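Long-range contacts in ZmpA Glycopeptidase (PDB 6XSX), which is a glycopeptidase of Clostridium perfringens whose M60-family catalytic module, the part modelled here, probably cleaves glycosylated proteins as a metalloprotease: residues Phe45-Pro50 against Phe236-Ile241; Ser230-Ser234 against Gln371-Ser375; His387-Met392 against Met411-Thr417; Asn441-Phe446 against Ala515-Glu519. One frame throughout, in Å; residues are numbered along the deposited sequence.

In the fold
The four contacts run along an elongated chain. Contacts 1 and 2 interlock in sequence, because 230-234 leads almost directly into 236-241 while their partners lie far apart along the chain; their centres are about 20 Å apart. Contact 3 touches contact 2 through F373, whose CZ lies 3.7 Å from CD1 of W390, where helices 365-375 and 383-398 pack together. Contact 4 stands apart at the C-terminal antiparallel sheet, where a loop meets the end of strand 511-517, its centre about 30 Å from that of contact 3 and about 43 Å from that of contact 1. Contact 1 is near the probable zinc-binding HExxH helix (H281, E282, H285), which carries no metal here; Y240 lies close to that motif without touching it.

Contact 1 (Phe45-Pro50 against Phe236-Ile241); sequences FQDWQP and FNFRYI
F45 drives the edge of its ring at the face of F238, the two rings 5.2 Å apart between centroids with planes at 67°. The side chains run alongside each other, and CD2 of F45 does the touching. Y240 in turn presents its edge to the face of F45, the planes perpendicular, so the three form an aromatic cluster; F287 adds another edge-to-face partner for F45. At W48 the approach is different: the methyl CD1 of I241 sits over one face of the indole, 3.7 Å from the centroid of its six-membered ring, a CH-pi contact. R239 supplies the polar part, its guanidinium lying by W48 O and Q49. Its CG is anti to the backbone N (chi1 -172°) and the chain bends at chi3, bringing the edge of the guanidinium to the other segment. NE donates to W48 O at 2.8 Å, nearly along the C=O axis, and NH2 donates to Q49 OE1, also at 2.8 Å, with the Q49 amide turned 52° from the guanidinium. The backbone joins in through R239 N to Q46 O (2.9 Å). NH1 goes elsewhere, to the carbonyls of S183 and T186, while D47 makes its salt bridge with R30. The buried guanidinium is thus held mainly by neutral carbonyl oxygens, which fix its rotation and tie the start of strand 49-56 to the entry of strand 240-244 in the mixed sheet.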
loop_
_atom_site.group_PDB
_atom_site.type_symbol
_atom_site.label_atom_id
_atom_site.label_comp_id
_atom_site.label_asym_id
_atom_site.label_seq_id
_atom_site.Cartn_x
_atom_site.Cartn_y
_atom_site.Cartn_z
ATOM N N PHE A 45 -9.864 2.933 -10.292
ATOM C CA PHE A 45 -9.585 4.217 -9.669
ATOM C C PHE A 45 -10.568 5.251 -10.211
ATOM O O PHE A 45 -10.952 5.174 -11.377
ATOM C CB PHE A 45 -8.146 4.644 -9.957
ATOM C CG PHE A 45 -7.083 3.863 -9.224
ATOM C CD1 PHE A 45 -7.407 2.756 -8.448
ATOM C CD2 PHE A 45 -5.744 4.207 -9.348
ATOM C CE1 PHE A 45 -6.420 2.038 -7.788
ATOM C CE2 PHE A 45 -4.757 3.492 -8.684
ATOM C CZ PHE A 45 -5.099 2.411 -7.899
ATOM N N GLN A 46 -10.976 6.189 -9.340
ATOM C CA GLN A 46 -11.799 7.329 -9.720
ATOM C C GLN A 46 -10.891 8.433 -10.263
ATOM O O GLN A 46 -9.666 8.308 -10.249
ATOM C CB GLN A 46 -12.603 7.848 -8.522
ATOM C CG GLN A 46 -13.284 6.757 -7.700
ATOM C CD GLN A 46 -14.204 5.892 -8.533
ATOM O OE1 GLN A 46 -14.050 4.668 -8.598
ATOM N NE2 GLN A 46 -15.149 6.524 -9.205
ATOM N N ASP A 47 -11.504 9.518 -10.741
ATOM C CA ASP A 47 -10.742 10.641 -11.253
ATOM C C ASP A 47 -11.457 11.946 -10.915
ATOM O O ASP A 47 -11.492 12.864 -11.737
ATOM C CB ASP A 47 -10.519 10.498 -12.757
ATOM C CG ASP A 47 -9.455 11.442 -13.275
ATOM O OD1 ASP A 47 -8.588 11.857 -12.471
ATOM O OD2 ASP A 47 -9.494 11.743 -14.477
ATOM N N TRP A 48 -11.996 12.013 -9.687
ATOM C CA TRP A 48 -12.689 13.185 -9.183
ATOM C C TRP A 48 -11.787 14.420 -9.226
ATOM O O TRP A 48 -10.643 14.363 -8.777
ATOM C CB TRP A 48 -13.170 12.943 -7.749
ATOM C CG TRP A 48 -14.117 11.797 -7.598
ATOM C CD1 TRP A 48 -14.769 11.107 -8.582
ATOM C CD2 TRP A 48 -14.564 11.246 -6.356
ATOM N NE1 TRP A 48 -15.571 10.144 -8.033
ATOM C CE2 TRP A 48 -15.470 10.211 -6.669
ATOM C CE3 TRP A 48 -14.293 11.541 -5.020
ATOM C CZ2 TRP A 48 -16.088 9.445 -5.682
ATOM C CZ3 TRP A 48 -14.898 10.779 -4.047
ATOM C CH2 TRP A 48 -15.784 9.750 -4.377
ATOM N N GLN A 49 -12.349 15.536 -9.719
ATOM C CA GLN A 49 -11.627 16.800 -9.843
ATOM C C GLN A 49 -12.360 17.890 -9.067
ATOM O O GLN A 49 -13.588 17.849 -8.962
ATOM C CB GLN A 49 -11.393 17.161 -11.309
ATOM C CG GLN A 49 -10.622 16.092 -12.082
ATOM C CD GLN A 49 -9.258 15.792 -11.506
ATOM O OE1 GLN A 49 -8.533 16.680 -11.074
ATOM N NE2 GLN A 49 -8.885 14.526 -11.506
ATOM N N PRO A 50 -11.609 18.840 -8.450
ATOM C CA PRO A 50 -12.162 19.816 -7.505
ATOM C C PRO A 50 -13.142 20.826 -8.091
ATOM O O PRO A 50 -12.988 21.242 -9.242
ATOM C CB PRO A 50 -10.933 20.614 -7.028
ATOM C CG PRO A 50 -9.890 20.401 -8.115
ATOM C CD PRO A 50 -10.147 18.993 -8.612
ATOM N N PHE A 236 -1.523 7.064 -15.621
ATOM C CA PHE A 236 -2.737 7.443 -16.340
ATOM C C PHE A 236 -3.474 8.495 -15.510
ATOM O O PHE A 236 -3.014 8.847 -14.422
ATOM C CB PHE A 236 -3.583 6.205 -16.660
ATOM C CG PHE A 236 -4.144 5.492 -15.454
ATOM C CD1 PHE A 236 -3.337 4.691 -14.661
ATOM C CD2 PHE A 236 -5.482 5.632 -15.101
ATOM C CE1 PHE A 236 -3.861 4.028 -13.561
ATOM C CE2 PHE A 236 -6.003 4.975 -13.998
ATOM C CZ PHE A 236 -5.190 4.171 -13.227
ATOM N N ASN A 237 -4.599 9.016 -16.022
ATOM C CA ASN A 237 -5.326 10.046 -15.286
ATOM C C ASN A 237 -6.198 9.388 -14.222
ATOM O O ASN A 237 -7.124 8.657 -14.561
ATOM C CB ASN A 237 -6.178 10.942 -16.191
ATOM C CG ASN A 237 -5.359 11.785 -17.144
ATOM O OD1 ASN A 237 -4.284 12.261 -16.792
ATOM N ND2 ASN A 237 -5.866 11.981 -18.352
ATOM N N PHE A 238 -5.881 9.656 -12.947
ATOM C CA PHE A 238 -6.685 9.204 -11.823
ATOM C C PHE A 238 -6.482 10.134 -10.627
ATOM O O PHE A 238 -5.561 10.946 -10.601
ATOM C CB PHE A 238 -6.349 7.753 -11.461
ATOM C CG PHE A 238 -4.961 7.542 -10.904
ATOM C CD1 PHE A 238 -4.696 7.743 -9.556
ATOM C CD2 PHE A 238 -3.932 7.086 -11.717
ATOM C CE1 PHE A 238 -3.427 7.520 -9.037
ATOM C CE2 PHE A 238 -2.666 6.857 -11.204
ATOM C CZ PHE A 238 -2.414 7.080 -9.862
ATOM N N ARG A 239 -7.358 10.012 -9.629
ATOM C CA ARG A 239 -7.101 10.666 -8.358
ATOM C C ARG A 239 -7.377 9.666 -7.241
ATOM O O ARG A 239 -8.524 9.290 -7.015
ATOM C CB ARG A 239 -7.900 11.966 -8.197
ATOM C CG ARG A 239 -7.507 12.772 -6.965
ATOM C CD ARG A 239 -8.333 14.037 -6.759
ATOM N NE ARG A 239 -8.088 15.051 -7.785
ATOM C CZ ARG A 239 -7.037 15.866 -7.799
ATOM N NH1 ARG A 239 -6.125 15.783 -6.847
ATOM N NH2 ARG A 239 -6.895 16.758 -8.762
ATOM N N TYR A 240 -6.302 9.214 -6.578
ATOM C CA TYR A 240 -6.456 8.274 -5.479
ATOM C C TYR A 240 -7.122 9.027 -4.335
ATOM O O TYR A 240 -6.802 10.198 -4.107
ATOM C CB TYR A 240 -5.103 7.704 -5.033
ATOM C CG TYR A 240 -5.241 6.541 -4.079
ATOM C CD1 TYR A 240 -5.244 5.229 -4.537
ATOM C CD2 TYR A 240 -5.439 6.756 -2.728
ATOM C CE1 TYR A 240 -5.406 4.162 -3.662
ATOM C CE2 TYR A 240 -5.610 5.706 -1.842
ATOM C CZ TYR A 240 -5.585 4.403 -2.310
ATOM O OH TYR A 240 -5.754 3.372 -1.430
ATOM N N ILE A 241 -8.027 8.344 -3.621
ATOM C CA ILE A 241 -8.842 8.979 -2.593
ATOM C C ILE A 241 -8.673 8.244 -1.266
ATOM O O ILE A 241 -8.887 7.031 -1.196
ATOM C CB ILE A 241 -10.330 8.995 -3.010
ATOM C CG1 ILE A 241 -10.538 9.738 -4.335
ATOM C CG2 ILE A 241 -11.203 9.565 -1.890
ATOM C CD1 ILE A 241 -11.731 9.248 -5.131
HETATM O O HOH W 1 -9.631 6.715 -6.906
HETATM O O HOH W 2 -5.853 13.783 -10.429
#

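Contact 2 (Ser230-Ser234 against Gln371-Ser375); sequences SEVNS and QEFRS
R374 and N233 make the main polar link between helix 365-375 and the loop that follows helix 206-224. The arginine grips OD1 of N233 side-on with two nitrogens, NH1 at 2.7 Å and NE at 3.0 Å. NE lies nearly in line with the amide C=O, whereas NH1 comes from above the carbonyl plane; amide and guanidinium planes stand 80° apart. NE also makes a weak bond to V232 O. Bending at chi3 (-57°) turns the guanidinium edge toward both oxygens. Apolar contact is slight: CG2 of V232 meets CB of S375 at 3.8 Å. In a separate van der Waals contact, CG of Q371 lies 3.6 Å from ND2 of N233. That amide nitrogen donates to S229, and Q371 NE2 to the carbonyl of G225. R374 NH1 also reaches W224 O, and F226 adds a cation-pi partner. The buried charge is thus met by neutral acceptors and an aromatic ring, which hold the guanidinium's orientation and join the last turn of its helix to the loop.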
loop_
_atom_site.group_PDB
_atom_site.type_symbol
_atom_site.label_atom_id
_atom_site.label_comp_id
_atom_site.label_asym_id
_atom_site.label_seq_id
_atom_site.Cartn_x
_atom_site.Cartn_y
_atom_site.Cartn_z
ATOM N N SER A 230 5.752 0.436 -21.048
ATOM C CA SER A 230 4.676 -0.019 -21.916
ATOM C C SER A 230 3.362 0.547 -21.385
ATOM O O SER A 230 3.353 1.171 -20.327
ATOM C CB SER A 230 4.609 -1.519 -21.947
ATOM O OG SER A 230 4.238 -2.019 -20.664
ATOM N N GLU A 231 2.256 0.279 -22.090
ATOM C CA GLU A 231 0.979 0.851 -21.697
ATOM C C GLU A 231 0.583 0.352 -20.305
ATOM O O GLU A 231 0.181 1.152 -19.457
ATOM C CB GLU A 231 -0.124 0.575 -22.721
ATOM C CG GLU A 231 -1.348 1.452 -22.490
ATOM C CD GLU A 231 -2.573 1.156 -23.339
ATOM O OE1 GLU A 231 -2.551 0.178 -24.087
ATOM O OE2 GLU A 231 -3.550 1.910 -23.239
ATOM N N VAL A 232 0.722 -0.964 -20.077
ATOM C CA VAL A 232 0.318 -1.589 -18.824
ATOM C C VAL A 232 1.280 -1.194 -17.706
ATOM O O VAL A 232 1.057 -1.541 -16.552
ATOM C CB VAL A 232 0.151 -3.121 -18.936
ATOM C CG1 VAL A 232 -0.853 -3.512 -20.018
ATOM C CG2 VAL A 232 1.480 -3.850 -19.129
ATOM N N ASN A 233 2.345 -0.463 -18.050
ATOM C CA ASN A 233 3.328 -0.030 -17.070
ATOM C C ASN A 233 3.415 1.494 -17.039
ATOM O O ASN A 233 4.406 2.041 -16.558
ATOM C CB ASN A 233 4.715 -0.622 -17.353
ATOM C CG ASN A 233 4.823 -2.109 -17.094
ATOM O OD1 ASN A 233 4.039 -2.681 -16.341
ATOM N ND2 ASN A 233 5.814 -2.743 -17.702
ATOM N N SER A 234 2.378 2.179 -17.544
ATOM C CA SER A 234 2.393 3.636 -17.574
ATOM C C SER A 234 1.390 4.213 -16.582
ATOM O O SER A 234 0.401 3.575 -16.235
ATOM C CB SER A 234 2.148 4.174 -18.958
ATOM O OG SER A 234 0.911 3.696 -19.470
ATOM N N GLN A 371 5.455 -6.638 -12.990
ATOM C CA GLN A 371 5.466 -6.422 -14.434
ATOM C C GLN A 371 5.140 -7.718 -15.181
ATOM O O GLN A 371 4.371 -7.692 -16.141
ATOM C CB GLN A 371 6.788 -5.817 -14.909
ATOM C CG GLN A 371 6.899 -4.317 -14.685
ATOM C CD GLN A 371 8.311 -3.840 -14.914
ATOM O OE1 GLN A 371 9.244 -4.640 -14.977
ATOM N NE2 GLN A 371 8.483 -2.530 -15.027
ATOM N N GLU A 372 5.701 -8.848 -14.730
ATOM C CA GLU A 372 5.430 -10.118 -15.391
ATOM C C GLU A 372 3.947 -10.467 -15.331
ATOM O O GLU A 372 3.380 -10.921 -16.327
ATOM C CB GLU A 372 6.247 -11.268 -14.805
ATOM C CG GLU A 372 7.722 -11.180 -15.152
ATOM C CD GLU A 372 8.031 -11.366 -16.627
ATOM O OE1 GLU A 372 7.521 -12.327 -17.220
ATOM O OE2 GLU A 372 8.771 -10.538 -17.176
ATOM N N PHE A 373 3.335 -10.281 -14.153
ATOM C CA PHE A 373 1.944 -10.662 -13.950
ATOM C C PHE A 373 0.999 -9.698 -14.669
ATOM O O PHE A 373 -0.120 -10.068 -15.026
ATOM C CB PHE A 373 1.628 -10.829 -12.458
ATOM C CG PHE A 373 1.927 -12.219 -11.956
ATOM C CD1 PHE A 373 3.137 -12.507 -11.344
ATOM C CD2 PHE A 373 1.021 -13.251 -12.154
ATOM C CE1 PHE A 373 3.428 -13.795 -10.919
ATOM C CE2 PHE A 373 1.311 -14.539 -11.731
ATOM C CZ PHE A 373 2.511 -14.806 -11.108
ATOM N N ARG A 374 1.459 -8.462 -14.888
ATOM C CA ARG A 374 0.630 -7.474 -15.554
ATOM C C ARG A 374 0.535 -7.744 -17.050
ATOM O O ARG A 374 -0.468 -7.388 -17.666
ATOM C CB ARG A 374 1.146 -6.052 -15.335
ATOM C CG ARG A 374 0.369 -5.288 -14.278
ATOM C CD ARG A 374 0.403 -3.786 -14.482
ATOM N NE ARG A 374 1.738 -3.205 -14.525
ATOM C CZ ARG A 374 2.601 -3.186 -13.516
ATOM N NH1 ARG A 374 3.782 -2.609 -13.666
ATOM N NH2 ARG A 374 2.287 -3.751 -12.366
ATOM N N SER A 375 1.579 -8.334 -17.642
ATOM C CA SER A 375 1.663 -8.305 -19.094
ATOM C C SER A 375 1.741 -9.701 -19.719
ATOM O O SER A 375 1.881 -9.818 -20.938
ATOM C CB SER A 375 2.798 -7.417 -19.547
ATOM O OG SER A 375 4.046 -7.975 -19.169
#

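Contact 3 (His387-Met392 against Met411-Thr417); sequences HNAWVM and MDVWKET
N388, on helix 383-398, packs against the start of helix 415-421, where W414 holds the N-cap position. This helix-to-helix-start junction is tight around the asparagine. Its OD1 takes two donors: W414 N at 3.0 Å, in the carbonyl plane on a lone pair, and T417 OG1 at a short 2.5 Å. On the other side of the amide, ND2 donates to D412 O, and E384 O receives it as well. The amide lies stacked on the W414 indole, planes 15° apart, with ND2 over the centre of the ring face. One side chain therefore ties down the residues leading into the helix as well as its first turn.

The other buried half is apolar. In M411, chi1 and chi2 are both extended (180° and -166°) and carry SD to V391 CG2 and H387 CB, both at 3.6 Å; the bend at chi3 then turns CE toward H387 CB. V391 and V413 meet tip to tip, while F406 of helix 403-408 touches both V391 and M411. The loose side faces solvent: D412 is exposed and contributes little beyond its carbonyl, and W414 is itself partly exposed. Back in the buried part, beside the N388 bond, CG2 of T417 rests 3.8 Å from both CG1 of V391 and CG of M392.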
loop_
_atom_site.group_PDB
_atom_site.type_symbol
_atom_site.label_atom_id
_atom_site.label_comp_id
_atom_site.label_asym_id
_atom_site.label_seq_id
_atom_site.Cartn_x
_atom_site.Cartn_y
_atom_site.Cartn_z
ATOM N N HIS A 387 0.380 -20.589 -7.000
ATOM C CA HIS A 387 1.612 -20.735 -6.247
ATOM C C HIS A 387 2.737 -21.144 -7.189
ATOM O O HIS A 387 3.817 -20.556 -7.148
ATOM C CB HIS A 387 1.437 -21.741 -5.105
ATOM C CG HIS A 387 0.628 -21.219 -3.965
ATOM N ND1 HIS A 387 0.648 -19.890 -3.592
ATOM C CD2 HIS A 387 -0.197 -21.842 -3.097
ATOM C CE1 HIS A 387 -0.132 -19.717 -2.543
ATOM N NE2 HIS A 387 -0.671 -20.893 -2.233
ATOM N N ASN A 388 2.455 -22.132 -8.048
ATOM C CA ASN A 388 3.447 -22.684 -8.959
ATOM C C ASN A 388 3.870 -21.619 -9.965
ATOM O O ASN A 388 5.020 -21.600 -10.402
ATOM C CB ASN A 388 2.973 -23.984 -9.624
ATOM C CG ASN A 388 3.295 -25.217 -8.803
ATOM O OD1 ASN A 388 4.265 -25.917 -9.082
ATOM N ND2 ASN A 388 2.502 -25.491 -7.781
ATOM N N ALA A 389 2.938 -20.725 -10.313
ATOM C CA ALA A 389 3.244 -19.642 -11.238
ATOM C C ALA A 389 4.231 -18.656 -10.607
ATOM O O ALA A 389 5.102 -18.138 -11.298
ATOM C CB ALA A 389 1.980 -18.965 -11.717
ATOM N N TRP A 390 4.091 -18.403 -9.296
ATOM C CA TRP A 390 5.013 -17.524 -8.588
ATOM C C TRP A 390 6.432 -18.071 -8.710
ATOM O O TRP A 390 7.384 -17.314 -8.911
ATOM C CB TRP A 390 4.657 -17.421 -7.104
ATOM C CG TRP A 390 3.367 -16.748 -6.755
ATOM C CD1 TRP A 390 2.543 -16.026 -7.571
ATOM C CD2 TRP A 390 2.781 -16.689 -5.441
ATOM N NE1 TRP A 390 1.474 -15.549 -6.859
ATOM C CE2 TRP A 390 1.593 -15.938 -5.552
ATOM C CE3 TRP A 390 3.141 -17.207 -4.190
ATOM C CZ2 TRP A 390 0.767 -15.688 -4.455
ATOM C CZ3 TRP A 390 2.327 -16.959 -3.106
ATOM C CH2 TRP A 390 1.152 -16.215 -3.241
ATOM N N VAL A 391 6.560 -19.395 -8.557
ATOM C CA VAL A 391 7.868 -20.027 -8.529
ATOM C C VAL A 391 8.533 -19.811 -9.885
ATOM O O VAL A 391 9.723 -19.524 -9.959
ATOM C CB VAL A 391 7.767 -21.524 -8.192
ATOM C CG1 VAL A 391 9.117 -22.220 -8.327
ATOM C CG2 VAL A 391 7.183 -21.740 -6.810
ATOM N N MET A 392 7.730 -19.940 -10.948
ATOM C CA MET A 392 8.229 -19.853 -12.311
ATOM C C MET A 392 8.586 -18.411 -12.651
ATOM O O MET A 392 9.662 -18.165 -13.198
ATOM C CB MET A 392 7.208 -20.405 -13.310
ATOM C CG MET A 392 7.112 -21.914 -13.228
ATOM S SD MET A 392 5.965 -22.652 -14.415
ATOM C CE MET A 392 4.387 -22.048 -13.818
ATOM N N MET A 411 5.496 -24.982 0.277
ATOM C CA MET A 411 4.665 -24.986 -0.915
ATOM C C MET A 411 4.937 -26.266 -1.702
ATOM O O MET A 411 6.058 -26.777 -1.690
ATOM C CB MET A 411 4.977 -23.776 -1.797
ATOM C CG MET A 411 4.145 -23.736 -3.053
ATOM S SD MET A 411 4.803 -22.546 -4.228
ATOM C CE MET A 411 4.574 -21.030 -3.298
ATOM N N ASP A 412 3.900 -26.776 -2.382
ATOM C CA ASP A 412 4.029 -27.983 -3.181
ATOM C C ASP A 412 4.398 -27.588 -4.605
ATOM O O ASP A 412 3.547 -27.128 -5.362
ATOM C CB ASP A 412 2.744 -28.815 -3.149
ATOM C CG ASP A 412 2.919 -30.263 -3.576
ATOM O OD1 ASP A 412 3.720 -30.533 -4.499
ATOM O OD2 ASP A 412 2.245 -31.121 -2.980
ATOM N N VAL A 413 5.671 -27.778 -4.960
ATOM C CA VAL A 413 6.146 -27.408 -6.281
ATOM C C VAL A 413 6.111 -28.657 -7.160
ATOM O O VAL A 413 6.660 -29.685 -6.775
ATOM C CB VAL A 413 7.548 -26.774 -6.209
ATOM C CG1 VAL A 413 8.108 -26.463 -7.583
ATOM C CG2 VAL A 413 7.558 -25.533 -5.330
ATOM N N TRP A 414 5.459 -28.542 -8.328
ATOM C CA TRP A 414 5.157 -29.676 -9.192
ATOM C C TRP A 414 6.345 -30.006 -10.088
ATOM O O TRP A 414 7.184 -29.143 -10.368
ATOM C CB TRP A 414 3.913 -29.418 -10.049
ATOM C CG TRP A 414 2.654 -29.211 -9.267
ATOM C CD1 TRP A 414 2.298 -29.834 -8.105
ATOM C CD2 TRP A 414 1.563 -28.338 -9.610
ATOM N NE1 TRP A 414 1.068 -29.395 -7.692
ATOM C CE2 TRP A 414 0.589 -28.483 -8.598
ATOM C CE3 TRP A 414 1.311 -27.456 -10.673
ATOM C CZ2 TRP A 414 -0.617 -27.776 -8.619
ATOM C CZ3 TRP A 414 0.121 -26.756 -10.692
ATOM C CH2 TRP A 414 -0.829 -26.920 -9.679
ATOM N N LYS A 415 6.352 -31.260 -10.563
ATOM C CA LYS A 415 7.417 -31.805 -11.387
ATOM C C LYS A 415 7.692 -30.878 -12.570
ATOM O O LYS A 415 8.849 -30.544 -12.818
ATOM C CB LYS A 415 7.108 -33.249 -11.800
ATOM N N GLU A 416 6.628 -30.418 -13.249
ATOM C CA GLU A 416 6.777 -29.576 -14.433
ATOM C C GLU A 416 7.352 -28.197 -14.081
ATOM O O GLU A 416 8.160 -27.656 -14.835
ATOM C CB GLU A 416 5.511 -29.560 -15.304
ATOM C CG GLU A 416 4.320 -28.825 -14.708
ATOM C CD GLU A 416 3.385 -29.619 -13.803
ATOM O OE1 GLU A 416 3.783 -30.719 -13.324
ATOM O OE2 GLU A 416 2.253 -29.129 -13.571
ATOM N N THR A 417 6.956 -27.643 -12.929
ATOM C CA THR A 417 7.482 -26.369 -12.453
ATOM C C THR A 417 8.998 -26.467 -12.282
ATOM O O THR A 417 9.734 -25.591 -12.733
ATOM C CB THR A 417 6.812 -25.938 -11.141
ATOM O OG1 THR A 417 5.406 -25.832 -11.349
ATOM C CG2 THR A 417 7.324 -24.616 -10.613
#

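Contact 4 (Asn441-Phe446 against Ala515-Glu519); sequences NKGGVF and AYDNE
D517 lays its CB squarely over the centre of the F446 ring, 3.4 Å from the centroid and 3° off the normal, a CH-pi contact made by an acidic residue. From the same side chain OD2 accepts F446 N at 2.9 Å, on its anti side, so ring and backbone of one phenylalanine are held together. The torsion behind this puts CG of D517 between its backbone N and carbonyl carbon (chi1 77°), with the carboxylate turned 50° from the ring. The rim of the ring reaches the strand too: CE2 lies 3.5 Å from A515 O, at the ring edge, and CZ lies 3.8 Å from A515 CB.

N518 works as a relay. N441 ND2 donates to its OD1 (2.9 Å), and its ND2 donates to G444 O on a lone pair in the carbonyl plane; V478 O and N476 O are further acceptors for these two amide nitrogens. On the exposed side, CG1 of V445 lies against the E519 carboxylate, 3.4 Å from CD. D517 OD1 meanwhile accepts E519 N. The whole joins the loop after helix 437-440 to the end of strand 511-517, where an Asx turn leads the chain out of the C-terminal antiparallel sheet.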
loop_
_atom_site.group_PDB
_atom_site.type_symbol
_atom_site.label_atom_id
_atom_site.label_comp_id
_atom_site.label_asym_id
_atom_site.label_seq_id
_atom_site.Cartn_x
_atom_site.Cartn_y
_atom_site.Cartn_z
ATOM N N ASN A 441 19.903 -3.775 10.502
ATOM C CA ASN A 441 21.276 -3.714 10.994
ATOM C C ASN A 441 21.956 -2.416 10.559
ATOM O O ASN A 441 22.859 -1.947 11.252
ATOM C CB ASN A 441 22.154 -4.841 10.447
ATOM C CG ASN A 441 22.086 -6.123 11.248
ATOM O OD1 ASN A 441 21.865 -6.100 12.450
ATOM N ND2 ASN A 441 22.292 -7.252 10.596
ATOM N N LYS A 442 21.541 -1.868 9.406
ATOM C CA LYS A 442 22.274 -0.801 8.733
ATOM C C LYS A 442 23.766 -1.129 8.723
ATOM O O LYS A 442 24.578 -0.322 9.170
ATOM C CB LYS A 442 22.135 0.529 9.481
ATOM C CG LYS A 442 20.726 1.072 9.659
ATOM C CD LYS A 442 20.776 2.423 10.329
ATOM C CE LYS A 442 19.615 2.663 11.265
ATOM N NZ LYS A 442 18.627 3.595 10.669
ATOM N N GLY A 443 24.116 -2.329 8.249
ATOM C CA GLY A 443 25.493 -2.790 8.272
ATOM C C GLY A 443 25.951 -3.192 6.877
ATOM O O GLY A 443 25.388 -2.741 5.879
ATOM N N GLY A 444 26.972 -4.055 6.826
ATOM C CA GLY A 444 27.475 -4.562 5.562
ATOM C C GLY A 444 27.706 -6.068 5.630
ATOM O O GLY A 444 27.011 -6.794 6.349
ATOM N N VAL A 445 28.716 -6.521 4.887
ATOM C CA VAL A 445 29.024 -7.936 4.795
ATOM C C VAL A 445 30.072 -8.252 5.864
ATOM O O VAL A 445 30.651 -7.333 6.450
ATOM C CB VAL A 445 29.513 -8.273 3.371
ATOM C CG1 VAL A 445 28.400 -8.099 2.343
ATOM C CG2 VAL A 445 30.741 -7.451 2.982
ATOM N N PHE A 446 30.317 -9.542 6.119
ATOM C CA PHE A 446 31.315 -9.908 7.115
ATOM C C PHE A 446 32.679 -9.335 6.727
ATOM O O PHE A 446 33.079 -9.402 5.563
ATOM C CB PHE A 446 31.418 -11.426 7.253
ATOM C CG PHE A 446 30.268 -12.100 7.959
ATOM C CD1 PHE A 446 29.686 -11.531 9.083
ATOM C CD2 PHE A 446 29.806 -13.340 7.528
ATOM C CE1 PHE A 446 28.642 -12.166 9.745
ATOM C CE2 PHE A 446 28.755 -13.970 8.184
ATOM C CZ PHE A 446 28.173 -13.382 9.290
ATOM N N ALA A 515 27.338 -18.546 10.798
ATOM C CA ALA A 515 26.751 -17.217 10.885
ATOM C C ALA A 515 26.489 -16.692 9.475
ATOM O O ALA A 515 27.188 -17.066 8.542
ATOM C CB ALA A 515 27.664 -16.291 11.663
ATOM N N TYR A 516 25.459 -15.845 9.331
ATOM C CA TYR A 516 25.074 -15.329 8.022
ATOM C C TYR A 516 25.034 -13.811 8.067
ATOM O O TYR A 516 24.576 -13.247 9.057
ATOM C CB TYR A 516 23.727 -15.888 7.562
ATOM C CG TYR A 516 23.842 -17.220 6.875
ATOM C CD1 TYR A 516 23.994 -18.387 7.610
ATOM C CD2 TYR A 516 23.825 -17.310 5.490
ATOM C CE1 TYR A 516 24.115 -19.617 6.978
ATOM C CE2 TYR A 516 23.935 -18.530 4.845
ATOM C CZ TYR A 516 24.084 -19.686 5.595
ATOM O OH TYR A 516 24.199 -20.894 4.973
ATOM N N ASP A 517 25.514 -13.176 6.987
ATOM C CA ASP A 517 25.623 -11.725 6.949
ATOM C C ASP A 517 24.487 -11.101 6.134
ATOM O O ASP A 517 23.615 -11.799 5.612
ATOM C CB ASP A 517 27.014 -11.272 6.501
ATOM C CG ASP A 517 27.274 -11.382 5.008
ATOM O OD1 ASP A 517 26.306 -11.654 4.236
ATOM O OD2 ASP A 517 28.458 -11.214 4.625
ATOM N N ASN A 518 24.547 -9.773 6.008
ATOM C CA ASN A 518 23.455 -8.955 5.506
ATOM C C ASN A 518 23.162 -9.259 4.036
ATOM O O ASN A 518 22.105 -8.880 3.543
ATOM C CB ASN A 518 23.731 -7.461 5.713
ATOM C CG ASN A 518 23.529 -7.009 7.144
ATOM O OD1 ASN A 518 22.491 -7.300 7.741
ATOM N ND2 ASN A 518 24.495 -6.269 7.687
ATOM N N GLU A 519 24.108 -9.901 3.343
ATOM C CA GLU A 519 23.895 -10.333 1.970
ATOM C C GLU A 519 23.745 -11.858 1.905
ATOM O O GLU A 519 23.932 -12.457 0.847
ATOM C CB GLU A 519 25.001 -9.782 1.068
ATOM C CG GLU A 519 24.873 -8.284 0.850
ATOM C CD GLU A 519 25.949 -7.605 0.020
ATOM O OE1 GLU A 519 26.670 -8.311 -0.729
ATOM O OE2 GLU A 519 26.088 -6.369 0.162
#